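Local coordinates for p800 reaction center core protein (Heliobacterium modesticaldum, PDB 5V8K) that forms the homodimeric, membrane-spanning core of the heliobacterial photosynthetic reaction center, holding bacteriochlorophyll g pigments and taking part in binding a [4Fe-4S] cluster, at residues A[3-8]-A[197-202]; A[281-286]-A[435-440]. One frame throughout, in Å; residues are numbered along the deposited sequence.

Contact 1 of 2, residues A[3-8]-A[197-202]; sequences RAQVFE and EKDWEA. With GBF (Bacteriochlorophyll g), chain B.
The indole of Trp200 overlaps the end of Gln5, the two side chains running past each other in opposite directions. Gln5 OE1 sits at the pyrrole edge and accepts the indole N-H, 2.7 Å from Trp200 NE1. This bond is somewhat bent, 148° at the hydrogen, with the oxygen a little out of the ring plane and the donor tilted from the amide's carbonyl plane. Amide and indole are turned 51° apart, which excludes a flat stack. The Trp200 torsion (chi1 59°) places CG between the backbone N and carbonyl carbon; one face of the ring then lies against Glu201 CB, 3.7 Å from its plane.

The six-membered end of the indole meets pigment: Trp200 CH2 is 3.4 Å from the methyl CMA of a bacteriochlorophyll g. Here helix 200-224, whose membrane-spanning part is predicted, begins, and Asp199 is its N-cap. Asp199 OD1 uses its anti lone pair to take the amide hydrogen of Glu201, with 3.0 Å between Asp199 OD1 and Glu201 N. The same oxygen also pairs with Arg288 of helix 258-291, as does Glu201 OE1, so that one guanidinium joins both acids.

From the N-terminal loop, the backbone reaches the same chlorin. Phe7 N donates to the ester carbonyl O1D of the pigment over 3.1 Å, in a fairly straight bond. The Phe7 ring lies beneath the ester's methyl, with CED 4.1 Å above its plane and over its centre, while Phe7 CD2 comes within 3.1 Å of the pigment's keto oxygen OBD.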
loop_
_atom_site.group_PDB
_atom_site.type_symbol
_atom_site.label_atom_id
_atom_site.label_comp_id
_atom_site.label_asym_id
_atom_site.label_seq_id
_atom_site.Cartn_x
_atom_site.Cartn_y
_atom_site.Cartn_z
ATOM N N ARG A 3 -25.891 -10.583 26.792
ATOM C CA ARG A 3 -26.522 -9.854 25.701
ATOM C C ARG A 3 -26.527 -8.365 25.976
ATOM O O ARG A 3 -26.551 -7.566 25.036
ATOM C CB ARG A 3 -27.948 -10.353 25.456
ATOM C CG ARG A 3 -28.003 -11.710 24.731
ATOM C CD ARG A 3 -29.422 -12.168 24.424
ATOM N NE ARG A 3 -30.246 -11.077 23.903
ATOM C CZ ARG A 3 -31.300 -11.231 23.103
ATOM N NH1 ARG A 3 -31.979 -10.159 22.704
ATOM N NH2 ARG A 3 -31.671 -12.442 22.688
ATOM N N ALA A 4 -26.504 -7.970 27.248
ATOM C CA ALA A 4 -26.435 -6.571 27.609
ATOM C C ALA A 4 -25.004 -6.049 27.650
ATOM O O ALA A 4 -24.802 -4.848 27.823
ATOM C CB ALA A 4 -27.105 -6.354 28.966
ATOM N N GLN A 5 -24.008 -6.908 27.482
ATOM C CA GLN A 5 -22.635 -6.531 27.766
ATOM C C GLN A 5 -21.751 -6.622 26.540
ATOM O O GLN A 5 -20.532 -6.629 26.675
ATOM C CB GLN A 5 -22.073 -7.397 28.891
ATOM C CG GLN A 5 -22.982 -7.454 30.123
ATOM C CD GLN A 5 -22.565 -8.533 31.087
ATOM O OE1 GLN A 5 -22.265 -9.657 30.690
ATOM N NE2 GLN A 5 -22.535 -8.205 32.350
ATOM N N VAL A 6 -22.343 -6.708 25.354
ATOM C CA VAL A 6 -21.605 -6.756 24.104
ATOM C C VAL A 6 -22.072 -5.611 23.219
ATOM O O VAL A 6 -23.131 -5.023 23.420
ATOM C CB VAL A 6 -21.782 -8.097 23.366
ATOM C CG1 VAL A 6 -21.308 -9.234 24.211
ATOM C CG2 VAL A 6 -23.231 -8.299 22.968
ATOM N N PHE A 7 -21.279 -5.332 22.196
ATOM C CA PHE A 7 -21.674 -4.331 21.221
ATOM C C PHE A 7 -22.946 -4.751 20.493
ATOM O O PHE A 7 -23.240 -5.941 20.326
ATOM C CB PHE A 7 -20.543 -4.093 20.218
ATOM C CG PHE A 7 -19.317 -3.463 20.812
ATOM C CD1 PHE A 7 -19.410 -2.572 21.870
ATOM C CD2 PHE A 7 -18.072 -3.710 20.265
ATOM C CE1 PHE A 7 -18.286 -1.979 22.408
ATOM C CE2 PHE A 7 -16.938 -3.120 20.787
ATOM C CZ PHE A 7 -17.039 -2.250 21.858
ATOM N N GLU A 8 -23.661 -3.741 20.004
ATOM C CA GLU A 8 -25.018 -3.908 19.499
ATOM C C GLU A 8 -25.111 -5.051 18.507
ATOM O O GLU A 8 -25.979 -5.918 18.619
ATOM C CB GLU A 8 -25.484 -2.594 18.863
ATOM N N GLU A 197 -14.911 -13.526 39.921
ATOM C CA GLU A 197 -16.167 -14.276 39.899
ATOM C C GLU A 197 -17.332 -13.415 39.419
ATOM O O GLU A 197 -18.352 -13.964 38.975
ATOM C CB GLU A 197 -16.499 -14.857 41.286
ATOM C CG GLU A 197 -15.389 -15.724 41.907
ATOM C CD GLU A 197 -15.540 -17.231 41.643
ATOM O OE1 GLU A 197 -14.953 -18.021 42.411
ATOM O OE2 GLU A 197 -16.226 -17.626 40.676
ATOM N N LYS A 198 -17.190 -12.082 39.477
ATOM C CA LYS A 198 -18.276 -11.182 39.094
ATOM C C LYS A 198 -18.512 -11.174 37.591
ATOM O O LYS A 198 -19.665 -11.102 37.148
ATOM C CB LYS A 198 -17.987 -9.745 39.554
ATOM C CG LYS A 198 -18.183 -9.452 41.041
ATOM C CD LYS A 198 -17.633 -8.052 41.405
ATOM C CE LYS A 198 -17.902 -7.678 42.869
ATOM N NZ LYS A 198 -16.818 -6.841 43.474
ATOM N N ASP A 199 -17.449 -11.214 36.784
ATOM C CA ASP A 199 -17.561 -10.832 35.381
ATOM C C ASP A 199 -16.788 -11.797 34.493
ATOM O O ASP A 199 -15.558 -11.900 34.594
ATOM C CB ASP A 199 -17.073 -9.388 35.175
ATOM C CG ASP A 199 -17.744 -8.706 33.983
ATOM O OD1 ASP A 199 -17.536 -9.171 32.836
ATOM O OD2 ASP A 199 -18.480 -7.708 34.197
ATOM N N TRP A 200 -17.523 -12.476 33.604
ATOM C CA TRP A 200 -16.927 -13.384 32.628
ATOM C C TRP A 200 -15.942 -12.662 31.707
ATOM O O TRP A 200 -14.973 -13.264 31.238
ATOM C CB TRP A 200 -18.032 -14.060 31.801
ATOM C CG TRP A 200 -18.891 -13.093 31.066
ATOM C CD1 TRP A 200 -20.087 -12.585 31.475
ATOM C CD2 TRP A 200 -18.619 -12.491 29.796
ATOM N NE1 TRP A 200 -20.576 -11.705 30.543
ATOM C CE2 TRP A 200 -19.688 -11.618 29.509
ATOM C CE3 TRP A 200 -17.570 -12.594 28.881
ATOM C CZ2 TRP A 200 -19.746 -10.867 28.343
ATOM C CZ3 TRP A 200 -17.620 -11.829 27.712
ATOM C CH2 TRP A 200 -18.693 -10.974 27.459
ATOM N N GLU A 201 -16.169 -11.388 31.411
ATOM C CA GLU A 201 -15.242 -10.732 30.503
ATOM C C GLU A 201 -13.894 -10.478 31.176
ATOM O O GLU A 201 -12.865 -10.469 30.502
ATOM C CB GLU A 201 -15.841 -9.439 29.944
ATOM C CG GLU A 201 -15.095 -8.934 28.705
ATOM C CD GLU A 201 -15.789 -7.825 27.930
ATOM O OE1 GLU A 201 -16.623 -7.092 28.519
ATOM O OE2 GLU A 201 -15.473 -7.669 26.718
ATOM N N ALA A 202 -13.856 -10.324 32.498
ATOM C CA ALA A 202 -12.560 -10.144 33.145
ATOM C C ALA A 202 -11.747 -11.426 33.072
ATOM O O ALA A 202 -10.561 -11.395 32.720
ATOM C CB ALA A 202 -12.719 -9.687 34.593
HETATM MG MG GBF B . -13.695 -11.515 21.378
HETATM C CHA GBF B . -16.406 -9.381 20.607
HETATM C CHB GBF B . -15.859 -13.621 22.743
HETATM C CHC GBF B . -11.097 -13.810 21.309
HETATM C CHD GBF B . -11.723 -9.309 19.375
HETATM N NA GBF B . -15.658 -11.456 21.722
HETATM C C1A GBF B . -16.662 -10.667 21.328
HETATM C C2A GBF B . -18.038 -10.923 21.885
HETATM C C3A GBF B . -17.732 -12.093 22.820
HETATM C C4A GBF B . -16.333 -12.413 22.382
HETATM C CMA GBF B . -17.759 -11.708 24.296
HETATM C CAA GBF B . -19.147 -11.263 20.895
HETATM C CBA GBF B . -18.754 -12.404 19.967
HETATM C CGA GBF B . -19.965 -12.974 19.260
HETATM O O1A GBF B . -21.089 -12.777 19.695
HETATM O O2A GBF B . -19.722 -14.189 18.522
HETATM N NB GBF B . -13.541 -13.478 21.920
HETATM C C1B GBF B . -14.500 -14.177 22.569
HETATM C C2B GBF B . -13.986 -15.403 22.993
HETATM C C3B GBF B . -12.650 -15.448 22.566
HETATM C C4B GBF B . -12.414 -14.211 21.917
HETATM C CMB GBF B . -14.793 -16.462 23.719
HETATM C CAB GBF B . -11.643 -16.532 22.765
HETATM C CBB GBF B . -11.693 -17.603 23.561
HETATM N NC GBF B . -11.796 -11.494 20.598
HETATM C C1C GBF B . -10.927 -12.510 20.588
HETATM C C2C GBF B . -9.651 -12.520 19.824
HETATM C C3C GBF B . -9.994 -11.194 19.298
HETATM C C4C GBF B . -11.169 -10.623 19.774
HETATM C CMC GBF B . -8.523 -12.512 20.842
HETATM C CAC GBF B . -9.147 -10.452 18.337
HETATM C CBC GBF B . -7.843 -10.959 17.786
HETATM N ND GBF B . -13.892 -9.868 20.231
HETATM C C1D GBF B . -13.141 -8.994 19.588
HETATM C C2D GBF B . -13.684 -7.608 18.991
HETATM C C3D GBF B . -14.933 -7.932 19.498
HETATM C C4D GBF B . -15.082 -9.180 20.181
HETATM C CMD GBF B . -13.056 -6.448 18.276
HETATM C CAD GBF B . -16.302 -7.401 19.323
HETATM O OBD GBF B . -16.754 -6.253 19.063
HETATM C CBD GBF B . -17.251 -8.293 20.064
HETATM C CGD GBF B . -17.813 -7.566 21.216
HETATM O O1D GBF B . -18.931 -7.091 21.247
HETATM O O2D GBF B . -16.983 -7.467 22.370
HETATM C CED GBF B . -17.295 -6.432 23.274
HETATM C C1 GBF B . -20.508 -14.532 17.384
HETATM C C2 GBF B . -19.973 -15.814 16.800
HETATM C C3 GBF B . -20.516 -17.014 17.079
HETATM C C4 GBF B . -21.720 -17.119 17.997
HETATM C C5 GBF B . -19.877 -18.231 16.433
HETATM C C6 GBF B . -20.898 -19.330 16.177
HETATM C C7 GBF B . -20.332 -20.343 15.205
HETATM C C8 GBF B . -21.013 -20.803 14.132
HETATM C C9 GBF B . -22.415 -20.343 13.837
HETATM C C10 GBF B . -20.415 -21.834 13.199
HETATM C C11 GBF B . -19.007 -21.467 12.750
HETATM C C12 GBF B . -18.195 -22.728 12.541
HETATM C C13 GBF B . -16.962 -22.632 12.032
HETATM C C14 GBF B . -16.437 -21.272 11.686
HETATM C C15 GBF B . -16.109 -23.860 11.804
#

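Contact 2 of 2, residues A[281-286]-A[435-440]; sequences HGAHFM and ISLVDQ. With GBF (Bacteriochlorophyll g), chain B.
His284 and Ala283 of helix 258-291 pack against Leu437, in the first turn of helix 437-447, a buried helix-to-helix contact in the part of the chain related to photosystem I PsaA/PsaB. On His284 the touch starts at CB, which lies 4.4 Å from Leu437 CD1. With CG anti to the backbone N (chi1 -178°), the imidazole swings away from that neighbour and toward a bacteriochlorophyll g. His284 ND1 hydrogen-bonds Glu201 OE1, while one face of the ring receives the pigment's ester methyl: CED stands 3.6 Å above the plane, offset toward the rim. ND1 and CE1 lie nearest this methyl, with CG, NE2 and CD2 a little farther from it.

Leu437 extends in a similar way, CG anti to its N, and splits at its tip. CD2 makes the closer approach, 3.7 Å from Ala283 CB, an apolar contact; Met399 of helix 376-401 also packs on this leucine.

Just ahead, Ser436 caps the helix, though weakly, its OG 3.4 Å from Asp439 N. This start follows closely on Cys433, a ligand of the [4Fe-4S] cluster, and reaches the second subunit: Tyr542 of that copy hydrogen-bonds Asp439 O.

One turn before His284, His281 points away from Leu437. Its ring stands edge-on to the chlorin, and NE2 binds the pigment's magnesium at 2.4 Å.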
loop_
_atom_site.group_PDB
_atom_site.type_symbol
_atom_site.label_atom_id
_atom_site.label_comp_id
_atom_site.label_asym_id
_atom_site.label_seq_id
_atom_site.Cartn_x
_atom_site.Cartn_y
_atom_site.Cartn_z
ATOM N N HIS A 281 -10.695 -6.837 25.471
ATOM C CA HIS A 281 -11.730 -7.311 26.389
ATOM C C HIS A 281 -11.566 -6.754 27.800
ATOM O O HIS A 281 -12.558 -6.477 28.476
ATOM C CB HIS A 281 -11.739 -8.829 26.436
ATOM C CG HIS A 281 -12.490 -9.429 25.306
ATOM N ND1 HIS A 281 -13.836 -9.207 25.124
ATOM C CD2 HIS A 281 -12.085 -10.197 24.271
ATOM C CE1 HIS A 281 -14.229 -9.813 24.022
ATOM N NE2 HIS A 281 -13.183 -10.426 23.490
ATOM N N GLY A 282 -10.338 -6.662 28.297
ATOM C CA GLY A 282 -10.161 -6.120 29.626
ATOM C C GLY A 282 -10.579 -4.664 29.668
ATOM O O GLY A 282 -11.288 -4.232 30.574
ATOM N N ALA A 283 -10.169 -3.906 28.651
ATOM C CA ALA A 283 -10.556 -2.507 28.525
ATOM C C ALA A 283 -12.065 -2.366 28.398
ATOM O O ALA A 283 -12.664 -1.447 28.966
ATOM C CB ALA A 283 -9.855 -1.886 27.300
ATOM N N HIS A 284 -12.696 -3.243 27.628
ATOM C CA HIS A 284 -14.144 -3.183 27.492
ATOM C C HIS A 284 -14.826 -3.488 28.819
ATOM O O HIS A 284 -15.838 -2.867 29.167
ATOM C CB HIS A 284 -14.624 -4.155 26.411
ATOM C CG HIS A 284 -16.093 -4.102 26.205
ATOM N ND1 HIS A 284 -16.932 -5.111 26.619
ATOM C CD2 HIS A 284 -16.885 -3.131 25.698
ATOM C CE1 HIS A 284 -18.182 -4.772 26.356
ATOM N NE2 HIS A 284 -18.184 -3.571 25.808
ATOM N N PHE A 285 -14.295 -4.445 29.573
ATOM C CA PHE A 285 -14.811 -4.695 30.916
ATOM C C PHE A 285 -14.672 -3.451 31.792
ATOM O O PHE A 285 -15.626 -3.043 32.474
ATOM C CB PHE A 285 -14.093 -5.909 31.525
ATOM C CG PHE A 285 -14.121 -5.949 33.045
ATOM C CD1 PHE A 285 -15.246 -6.379 33.740
ATOM C CD2 PHE A 285 -12.996 -5.583 33.767
ATOM C CE1 PHE A 285 -15.240 -6.402 35.158
ATOM C CE2 PHE A 285 -12.981 -5.616 35.153
ATOM C CZ PHE A 285 -14.099 -6.015 35.851
ATOM N N MET A 286 -13.498 -2.810 31.765
ATOM C CA MET A 286 -13.319 -1.603 32.568
ATOM C C MET A 286 -14.298 -0.522 32.156
ATOM O O MET A 286 -14.852 0.184 33.003
ATOM C CB MET A 286 -11.892 -1.078 32.439
ATOM C CG MET A 286 -10.877 -1.993 33.033
ATOM S SD MET A 286 -9.308 -1.669 32.242
ATOM C CE MET A 286 -8.256 -1.860 33.615
ATOM N N ILE A 435 -11.712 7.769 17.743
ATOM C CA ILE A 435 -11.368 7.930 19.147
ATOM C C ILE A 435 -11.962 6.857 20.077
ATOM O O ILE A 435 -11.566 6.786 21.259
ATOM C CB ILE A 435 -11.801 9.340 19.593
ATOM C CG1 ILE A 435 -13.314 9.562 19.402
ATOM C CG2 ILE A 435 -11.040 10.391 18.806
ATOM C CD1 ILE A 435 -13.834 10.890 19.968
ATOM N N SER A 436 -12.845 5.985 19.583
ATOM C CA SER A 436 -13.462 5.000 20.459
ATOM C C SER A 436 -12.510 3.839 20.779
ATOM O O SER A 436 -11.459 3.647 20.158
ATOM C CB SER A 436 -14.733 4.436 19.831
ATOM O OG SER A 436 -14.394 3.585 18.758
ATOM N N LEU A 437 -12.931 3.058 21.772
ATOM C CA LEU A 437 -12.200 1.887 22.242
ATOM C C LEU A 437 -11.950 0.884 21.111
ATOM O O LEU A 437 -10.800 0.458 20.886
ATOM C CB LEU A 437 -12.982 1.268 23.418
ATOM C CG LEU A 437 -12.618 -0.031 24.168
ATOM C CD1 LEU A 437 -13.251 -1.141 23.510
ATOM C CD2 LEU A 437 -11.165 -0.379 24.176
ATOM N N VAL A 438 -12.992 0.538 20.340
ATOM C CA VAL A 438 -12.799 -0.490 19.314
ATOM C C VAL A 438 -11.906 0.041 18.185
ATOM O O VAL A 438 -11.141 -0.715 17.571
ATOM C CB VAL A 438 -14.156 -1.037 18.795
ATOM C CG1 VAL A 438 -14.848 -0.077 17.810
ATOM C CG2 VAL A 438 -13.945 -2.366 18.170
ATOM N N ASP A 439 -11.947 1.345 17.920
ATOM C CA ASP A 439 -11.130 1.875 16.835
ATOM C C ASP A 439 -9.648 1.900 17.227
ATOM O O ASP A 439 -8.780 1.735 16.372
ATOM C CB ASP A 439 -11.656 3.250 16.435
ATOM C CG ASP A 439 -13.037 3.184 15.742
ATOM O OD1 ASP A 439 -13.423 2.091 15.230
ATOM O OD2 ASP A 439 -13.741 4.219 15.701
ATOM N N GLN A 440 -9.348 1.992 18.524
ATOM C CA GLN A 440 -7.973 1.822 18.989
ATOM C C GLN A 440 -7.558 0.351 18.982
ATOM O O GLN A 440 -6.375 0.039 18.809
ATOM C CB GLN A 440 -7.799 2.416 20.386
ATOM C CG GLN A 440 -7.931 3.935 20.441
ATOM C CD GLN A 440 -6.841 4.631 19.629
ATOM O OE1 GLN A 440 -5.642 4.369 19.803
ATOM N NE2 GLN A 440 -7.253 5.488 18.711
HETATM MG MG GBF B . -13.695 -11.515 21.378
HETATM C CHA GBF B . -16.406 -9.381 20.607
HETATM C CHB GBF B . -15.859 -13.621 22.743
HETATM C CHC GBF B . -11.097 -13.810 21.309
HETATM C CHD GBF B . -11.723 -9.309 19.375
HETATM N NA GBF B . -15.658 -11.456 21.722
HETATM C C1A GBF B . -16.662 -10.667 21.328
HETATM C C2A GBF B . -18.038 -10.923 21.885
HETATM C C3A GBF B . -17.732 -12.093 22.820
HETATM C C4A GBF B . -16.333 -12.413 22.382
HETATM C CMA GBF B . -17.759 -11.708 24.296
HETATM C CAA GBF B . -19.147 -11.263 20.895
HETATM C CBA GBF B . -18.754 -12.404 19.967
HETATM C CGA GBF B . -19.965 -12.974 19.260
HETATM O O1A GBF B . -21.089 -12.777 19.695
HETATM O O2A GBF B . -19.722 -14.189 18.522
HETATM N NB GBF B . -13.541 -13.478 21.920
HETATM C C1B GBF B . -14.500 -14.177 22.569
HETATM C C2B GBF B . -13.986 -15.403 22.993
HETATM C C3B GBF B . -12.650 -15.448 22.566
HETATM C C4B GBF B . -12.414 -14.211 21.917
HETATM C CMB GBF B . -14.793 -16.462 23.719
HETATM C CAB GBF B . -11.643 -16.532 22.765
HETATM C CBB GBF B . -11.693 -17.603 23.561
HETATM N NC GBF B . -11.796 -11.494 20.598
HETATM C C1C GBF B . -10.927 -12.510 20.588
HETATM C C2C GBF B . -9.651 -12.520 19.824
HETATM C C3C GBF B . -9.994 -11.194 19.298
HETATM C C4C GBF B . -11.169 -10.623 19.774
HETATM C CMC GBF B . -8.523 -12.512 20.842
HETATM C CAC GBF B . -9.147 -10.452 18.337
HETATM C CBC GBF B . -7.843 -10.959 17.786
HETATM N ND GBF B . -13.892 -9.868 20.231
HETATM C C1D GBF B . -13.141 -8.994 19.588
HETATM C C2D GBF B . -13.684 -7.608 18.991
HETATM C C3D GBF B . -14.933 -7.932 19.498
HETATM C C4D GBF B . -15.082 -9.180 20.181
HETATM C CMD GBF B . -13.056 -6.448 18.276
HETATM C CAD GBF B . -16.302 -7.401 19.323
HETATM O OBD GBF B . -16.754 -6.253 19.063
HETATM C CBD GBF B . -17.251 -8.293 20.064
HETATM C CGD GBF B . -17.813 -7.566 21.216
HETATM O O1D GBF B . -18.931 -7.091 21.247
HETATM O O2D GBF B . -16.983 -7.467 22.370
HETATM C CED GBF B . -17.295 -6.432 23.274
HETATM C C1 GBF B . -20.508 -14.532 17.384
HETATM C C2 GBF B . -19.973 -15.814 16.800
HETATM C C3 GBF B . -20.516 -17.014 17.079
HETATM C C4 GBF B . -21.720 -17.119 17.997
HETATM C C5 GBF B . -19.877 -18.231 16.433
HETATM C C6 GBF B . -20.898 -19.330 16.177
HETATM C C7 GBF B . -20.332 -20.343 15.205
HETATM C C8 GBF B . -21.013 -20.803 14.132
HETATM C C9 GBF B . -22.415 -20.343 13.837
HETATM C C10 GBF B . -20.415 -21.834 13.199
HETATM C C11 GBF B . -19.007 -21.467 12.750
HETATM C C12 GBF B . -18.195 -22.728 12.541
HETATM C C13 GBF B . -16.962 -22.632 12.032
HETATM C C14 GBF B . -16.437 -21.272 11.686
HETATM C C15 GBF B . -16.109 -23.860 11.804
#

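From the N terminus, the loop at 3-8 runs into helix 18-39, and the chain crosses several further helices before the start of helix 200-224 comes back against that loop in contact 1. That loop of 188 residues is closed before contact 2 opens: the two are in series. Contact 2 then joins helix 258-291 to helix 437-447, closing another 148 residues. Their centres are 13 Å apart, and they meet through the Glu201 carboxylate, whose two oxygens probably hydrogen-bond His281 and His284, one each; Asp199 also packs on Phe285. Both contacts touch the same bacteriochlorophyll g, so the N-terminal loop and helices 200-224 and 258-291 converge on one pigment.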